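Local atomic coordinates of superoxide dismutase [Mn/Fe] (Aeropyrum pernix, PDB entry 3AK2), a protein that catalyses the dismutation of superoxide to oxygen and hydrogen peroxide at a single metal centre that can hold manganese or iron. Residues F111-V125 with R179-W192. Sequence-based numbering, arbitrary orientation.
Sequences FEKFKALFSAAAKTV and RGSYVENWWNVVNW
Lys-115 and Trp-187 illustrate how an amphipathic lysine can roof an indole. With CG anti to the backbone N (chi1 -180°) and the rest of the chain extended, Lys-115 runs across one face of the ring, its CE 3.6 Å from the centroid of the five-membered ring, while NZ continues to a water held also by Glu-184. Trp-186 covers the opposite face, CZ3 lying over its centre. At the edge, Trp-187 NE1 donates to Ser-119 OG at 2.9 Å, in a bent bond (139°); that hydroxyl in turn donates to Lys-115 O, above its carbonyl plane, and so links the indole N-H to the helix backbone. The six-membered ring meets Phe-118, whose CD2 is 3.5 Å from Trp-187 CZ2, and Phe-114, whose CE2 meets CH2 obliquely. With Trp-187 replaced by an alanine, a gap would probably open between Lys-115 and Trp-186, and Ser-119 OG would lose its indole donor. Farther along, Lys-123 NZ forms a salt bridge with Glu-184 OE2 (2.8 Å). At the end of helix 111-123, Arg-179 NH1 grips two carbonyls, Val-125 O at 2.7 Å, in its carbonyl plane, and Lys-123 O at 3.1 Å. Phe-118 and Trp-186 also rest on Ile-164 of strand 159-165, which leads into the manganese ligand Asp-165. This aromatic cluster, where helix 111-123 crosses helix 179-186 at 142°, belongs to the alpha/beta C-terminal domain of iron/manganese superoxide dismutases.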
# COMPACT_ATOMS: atom_id res chain seq x y z
N PHE A 111 -28.70 2.23 16.12
CA PHE A 111 -27.77 3.35 16.00
C PHE A 111 -26.55 3.27 16.91
O PHE A 111 -25.44 3.57 16.47
CB PHE A 111 -28.48 4.70 16.18
CG PHE A 111 -27.56 5.87 16.01
CD1 PHE A 111 -27.11 6.23 14.74
CD2 PHE A 111 -27.10 6.59 17.11
CE1 PHE A 111 -26.24 7.29 14.57
CE2 PHE A 111 -26.23 7.66 16.94
CZ PHE A 111 -25.80 8.01 15.67
N GLU A 112 -26.74 2.87 18.16
CA GLU A 112 -25.61 2.81 19.09
C GLU A 112 -24.57 1.76 18.68
O GLU A 112 -23.36 2.01 18.77
CB GLU A 112 -26.07 2.61 20.54
CG GLU A 112 -26.87 3.78 21.12
CD GLU A 112 -26.13 5.12 21.07
OE1 GLU A 112 -24.90 5.15 21.32
OE2 GLU A 112 -26.78 6.14 20.80
N LYS A 113 -25.03 0.60 18.22
CA LYS A 113 -24.12 -0.44 17.71
C LYS A 113 -23.37 0.04 16.47
O LYS A 113 -22.16 -0.16 16.35
CB LYS A 113 -24.87 -1.74 17.44
CG LYS A 113 -25.23 -2.54 18.69
CD LYS A 113 -25.90 -3.87 18.33
CE LYS A 113 -26.31 -4.65 19.58
NZ LYS A 113 -25.13 -5.03 20.41
N PHE A 114 -24.09 0.69 15.55
CA PHE A 114 -23.48 1.30 14.36
C PHE A 114 -22.44 2.35 14.74
O PHE A 114 -21.32 2.35 14.22
CB PHE A 114 -24.54 1.93 13.45
CG PHE A 114 -24.01 3.03 12.57
CD1 PHE A 114 -23.34 2.72 11.39
CD2 PHE A 114 -24.14 4.36 12.94
CE1 PHE A 114 -22.82 3.74 10.58
CE2 PHE A 114 -23.63 5.38 12.14
CZ PHE A 114 -22.97 5.06 10.96
N LYS A 115 -22.82 3.25 15.65
CA LYS A 115 -21.95 4.35 16.05
C LYS A 115 -20.65 3.83 16.65
O LYS A 115 -19.56 4.32 16.33
CB LYS A 115 -22.67 5.27 17.04
CG LYS A 115 -21.84 6.45 17.50
CD LYS A 115 -22.64 7.38 18.40
CE LYS A 115 -21.75 8.47 18.95
NZ LYS A 115 -22.52 9.40 19.83
N ALA A 116 -20.76 2.82 17.51
CA ALA A 116 -19.59 2.22 18.13
C ALA A 116 -18.66 1.60 17.09
O ALA A 116 -17.44 1.74 17.18
CB ALA A 116 -20.01 1.18 19.17
N LEU A 117 -19.23 0.93 16.09
CA LEU A 117 -18.42 0.27 15.07
C LEU A 117 -17.76 1.29 14.14
O LEU A 117 -16.57 1.19 13.84
CB LEU A 117 -19.26 -0.73 14.27
CG LEU A 117 -18.53 -1.51 13.16
CD1 LEU A 117 -17.35 -2.29 13.72
CD2 LEU A 117 -19.48 -2.45 12.44
N PHE A 118 -18.55 2.26 13.69
CA PHE A 118 -18.03 3.33 12.84
C PHE A 118 -16.93 4.10 13.56
O PHE A 118 -15.88 4.39 12.98
CB PHE A 118 -19.15 4.26 12.38
CG PHE A 118 -18.73 5.26 11.34
CD1 PHE A 118 -18.90 4.99 9.99
CD2 PHE A 118 -18.17 6.47 11.71
CE1 PHE A 118 -18.51 5.91 9.02
CE2 PHE A 118 -17.78 7.40 10.76
CZ PHE A 118 -17.95 7.12 9.41
N SER A 119 -17.15 4.42 14.84
CA SER A 119 -16.14 5.12 15.63
C SER A 119 -14.86 4.31 15.76
O SER A 119 -13.77 4.87 15.66
CB SER A 119 -16.68 5.48 17.01
OG SER A 119 -17.70 6.45 16.91
N ALA A 120 -14.99 3.00 15.97
CA ALA A 120 -13.83 2.13 16.07
C ALA A 120 -13.08 2.07 14.75
O ALA A 120 -11.85 2.13 14.72
CB ALA A 120 -14.24 0.73 16.52
N ALA A 121 -13.82 1.96 13.65
CA ALA A 121 -13.20 1.98 12.32
C ALA A 121 -12.40 3.27 12.10
O ALA A 121 -11.26 3.22 11.64
CB ALA A 121 -14.25 1.80 11.24
N ALA A 122 -13.00 4.41 12.45
CA ALA A 122 -12.33 5.70 12.28
C ALA A 122 -11.09 5.85 13.17
O ALA A 122 -10.03 6.28 12.72
CB ALA A 122 -13.30 6.83 12.54
N LYS A 123 -11.24 5.48 14.44
CA LYS A 123 -10.16 5.64 15.40
C LYS A 123 -8.94 4.80 15.06
O LYS A 123 -7.80 5.22 15.31
CB LYS A 123 -10.64 5.32 16.82
CG LYS A 123 -11.52 6.41 17.41
CD LYS A 123 -12.07 6.00 18.77
CE LYS A 123 -13.27 6.85 19.16
NZ LYS A 123 -13.86 6.41 20.45
N THR A 124 -9.18 3.62 14.50
CA THR A 124 -8.10 2.65 14.29
C THR A 124 -7.54 2.62 12.86
O THR A 124 -6.84 1.67 12.50
CB THR A 124 -8.53 1.23 14.72
OG1 THR A 124 -9.63 0.79 13.91
CG2 THR A 124 -8.91 1.20 16.22
N VAL A 125 -7.83 3.64 12.07
CA VAL A 125 -7.16 3.78 10.78
C VAL A 125 -5.66 3.87 11.06
O VAL A 125 -5.22 4.64 11.91
CB VAL A 125 -7.64 5.01 9.99
CG1 VAL A 125 -6.77 5.25 8.78
CG2 VAL A 125 -9.09 4.82 9.56
N ARG A 179 -6.95 11.59 18.57
CA ARG A 179 -7.90 11.31 17.49
C ARG A 179 -9.23 10.79 18.03
O ARG A 179 -10.29 11.10 17.48
CB ARG A 179 -7.30 10.30 16.52
CG ARG A 179 -8.22 9.98 15.35
CD ARG A 179 -7.75 8.74 14.64
NE ARG A 179 -6.74 9.03 13.65
CZ ARG A 179 -6.11 8.11 12.92
NH1 ARG A 179 -6.37 6.82 13.11
NH2 ARG A 179 -5.21 8.48 12.02
N GLY A 180 -9.17 10.01 19.11
CA GLY A 180 -10.38 9.44 19.72
C GLY A 180 -11.39 10.50 20.13
O GLY A 180 -12.59 10.37 19.85
N SER A 181 -10.90 11.55 20.78
CA SER A 181 -11.76 12.66 21.18
C SER A 181 -12.33 13.39 19.97
O SER A 181 -13.49 13.78 19.97
CB SER A 181 -11.00 13.63 22.08
OG SER A 181 -11.82 14.72 22.46
N TYR A 182 -11.51 13.56 18.93
CA TYR A 182 -11.99 14.15 17.68
C TYR A 182 -13.16 13.38 17.08
O TYR A 182 -14.18 13.97 16.74
CB TYR A 182 -10.85 14.26 16.66
CG TYR A 182 -11.28 14.44 15.22
CD1 TYR A 182 -11.94 15.59 14.80
CD2 TYR A 182 -11.01 13.45 14.28
CE1 TYR A 182 -12.32 15.75 13.47
CE2 TYR A 182 -11.38 13.60 12.95
CZ TYR A 182 -12.04 14.76 12.55
OH TYR A 182 -12.42 14.94 11.23
N VAL A 183 -13.00 12.06 16.98
CA VAL A 183 -14.04 11.20 16.39
C VAL A 183 -15.33 11.27 17.20
O VAL A 183 -16.42 11.38 16.63
CB VAL A 183 -13.55 9.73 16.26
CG1 VAL A 183 -14.68 8.80 15.86
CG2 VAL A 183 -12.38 9.64 15.28
N GLU A 184 -15.20 11.23 18.53
CA GLU A 184 -16.36 11.33 19.41
C GLU A 184 -17.11 12.65 19.21
O GLU A 184 -18.34 12.69 19.15
CB GLU A 184 -15.95 11.15 20.87
CG GLU A 184 -15.54 9.72 21.24
CD GLU A 184 -16.66 8.70 21.06
OE1 GLU A 184 -17.83 9.04 21.36
OE2 GLU A 184 -16.37 7.57 20.64
N ASN A 185 -16.35 13.74 19.10
CA ASN A 185 -16.92 15.07 18.91
C ASN A 185 -17.54 15.28 17.53
O ASN A 185 -18.52 16.01 17.39
CB ASN A 185 -15.87 16.14 19.21
CG ASN A 185 -15.81 16.49 20.67
OD1 ASN A 185 -16.68 17.20 21.18
ND2 ASN A 185 -14.79 16.01 21.36
N TRP A 186 -16.97 14.63 16.52
CA TRP A 186 -17.43 14.76 15.14
C TRP A 186 -18.90 14.38 14.96
O TRP A 186 -19.60 14.97 14.13
CB TRP A 186 -16.52 13.94 14.21
CG TRP A 186 -17.00 13.76 12.80
CD1 TRP A 186 -16.81 14.62 11.76
CD2 TRP A 186 -17.72 12.64 12.28
NE1 TRP A 186 -17.38 14.10 10.61
CE2 TRP A 186 -17.94 12.89 10.91
CE3 TRP A 186 -18.19 11.45 12.84
CZ2 TRP A 186 -18.62 11.98 10.08
CZ3 TRP A 186 -18.87 10.55 12.02
CH2 TRP A 186 -19.07 10.82 10.66
N TRP A 187 -19.39 13.43 15.75
CA TRP A 187 -20.80 13.03 15.69
C TRP A 187 -21.76 14.21 15.88
O TRP A 187 -22.86 14.19 15.34
CB TRP A 187 -21.10 11.94 16.71
CG TRP A 187 -20.42 10.66 16.38
CD1 TRP A 187 -19.29 10.16 16.95
CD2 TRP A 187 -20.81 9.72 15.37
NE1 TRP A 187 -18.95 8.96 16.36
CE2 TRP A 187 -19.87 8.67 15.39
CE3 TRP A 187 -21.86 9.66 14.45
CZ2 TRP A 187 -19.95 7.57 14.53
CZ3 TRP A 187 -21.95 8.57 13.59
CH2 TRP A 187 -20.99 7.54 13.64
N ASN A 188 -21.32 15.22 16.62
CA ASN A 188 -22.16 16.39 16.90
C ASN A 188 -22.37 17.32 15.72
O ASN A 188 -23.20 18.23 15.78
CB ASN A 188 -21.59 17.16 18.09
CG ASN A 188 -21.60 16.34 19.36
OD1 ASN A 188 -22.66 15.97 19.86
ND2 ASN A 188 -20.42 16.04 19.88
N VAL A 189 -21.64 17.09 14.63
CA VAL A 189 -21.80 17.89 13.41
C VAL A 189 -22.21 17.08 12.17
O VAL A 189 -22.26 17.62 11.06
CB VAL A 189 -20.55 18.77 13.10
CG1 VAL A 189 -20.29 19.78 14.22
CG2 VAL A 189 -19.31 17.91 12.83
N VAL A 190 -22.51 15.79 12.34
CA VAL A 190 -22.93 14.96 11.21
C VAL A 190 -24.26 15.45 10.65
O VAL A 190 -25.24 15.63 11.38
CB VAL A 190 -23.04 13.46 11.58
CG1 VAL A 190 -23.67 12.66 10.44
CG2 VAL A 190 -21.67 12.91 11.92
N ASN A 191 -24.29 15.68 9.34
CA ASN A 191 -25.47 16.13 8.64
C ASN A 191 -26.27 14.94 8.12
O ASN A 191 -26.10 14.50 6.98
CB ASN A 191 -25.06 17.05 7.48
CG ASN A 191 -26.23 17.68 6.76
OD1 ASN A 191 -27.39 17.48 7.14
ND2 ASN A 191 -25.94 18.44 5.72
N TRP A 192 -27.15 14.41 8.96
CA TRP A 192 -27.91 13.21 8.60
C TRP A 192 -28.85 13.44 7.41
O TRP A 192 -29.16 12.49 6.69
CB TRP A 192 -28.65 12.63 9.81
CG TRP A 192 -27.71 12.01 10.79
CD1 TRP A 192 -27.40 12.47 12.03
CD2 TRP A 192 -26.90 10.84 10.59
NE1 TRP A 192 -26.48 11.65 12.63
CE2 TRP A 192 -26.15 10.64 11.76
CE3 TRP A 192 -26.76 9.93 9.53
CZ2 TRP A 192 -25.27 9.57 11.92
CZ3 TRP A 192 -25.87 8.86 9.68
CH2 TRP A 192 -25.14 8.69 10.87
O HOH W 1 -20.07 11.16 20.56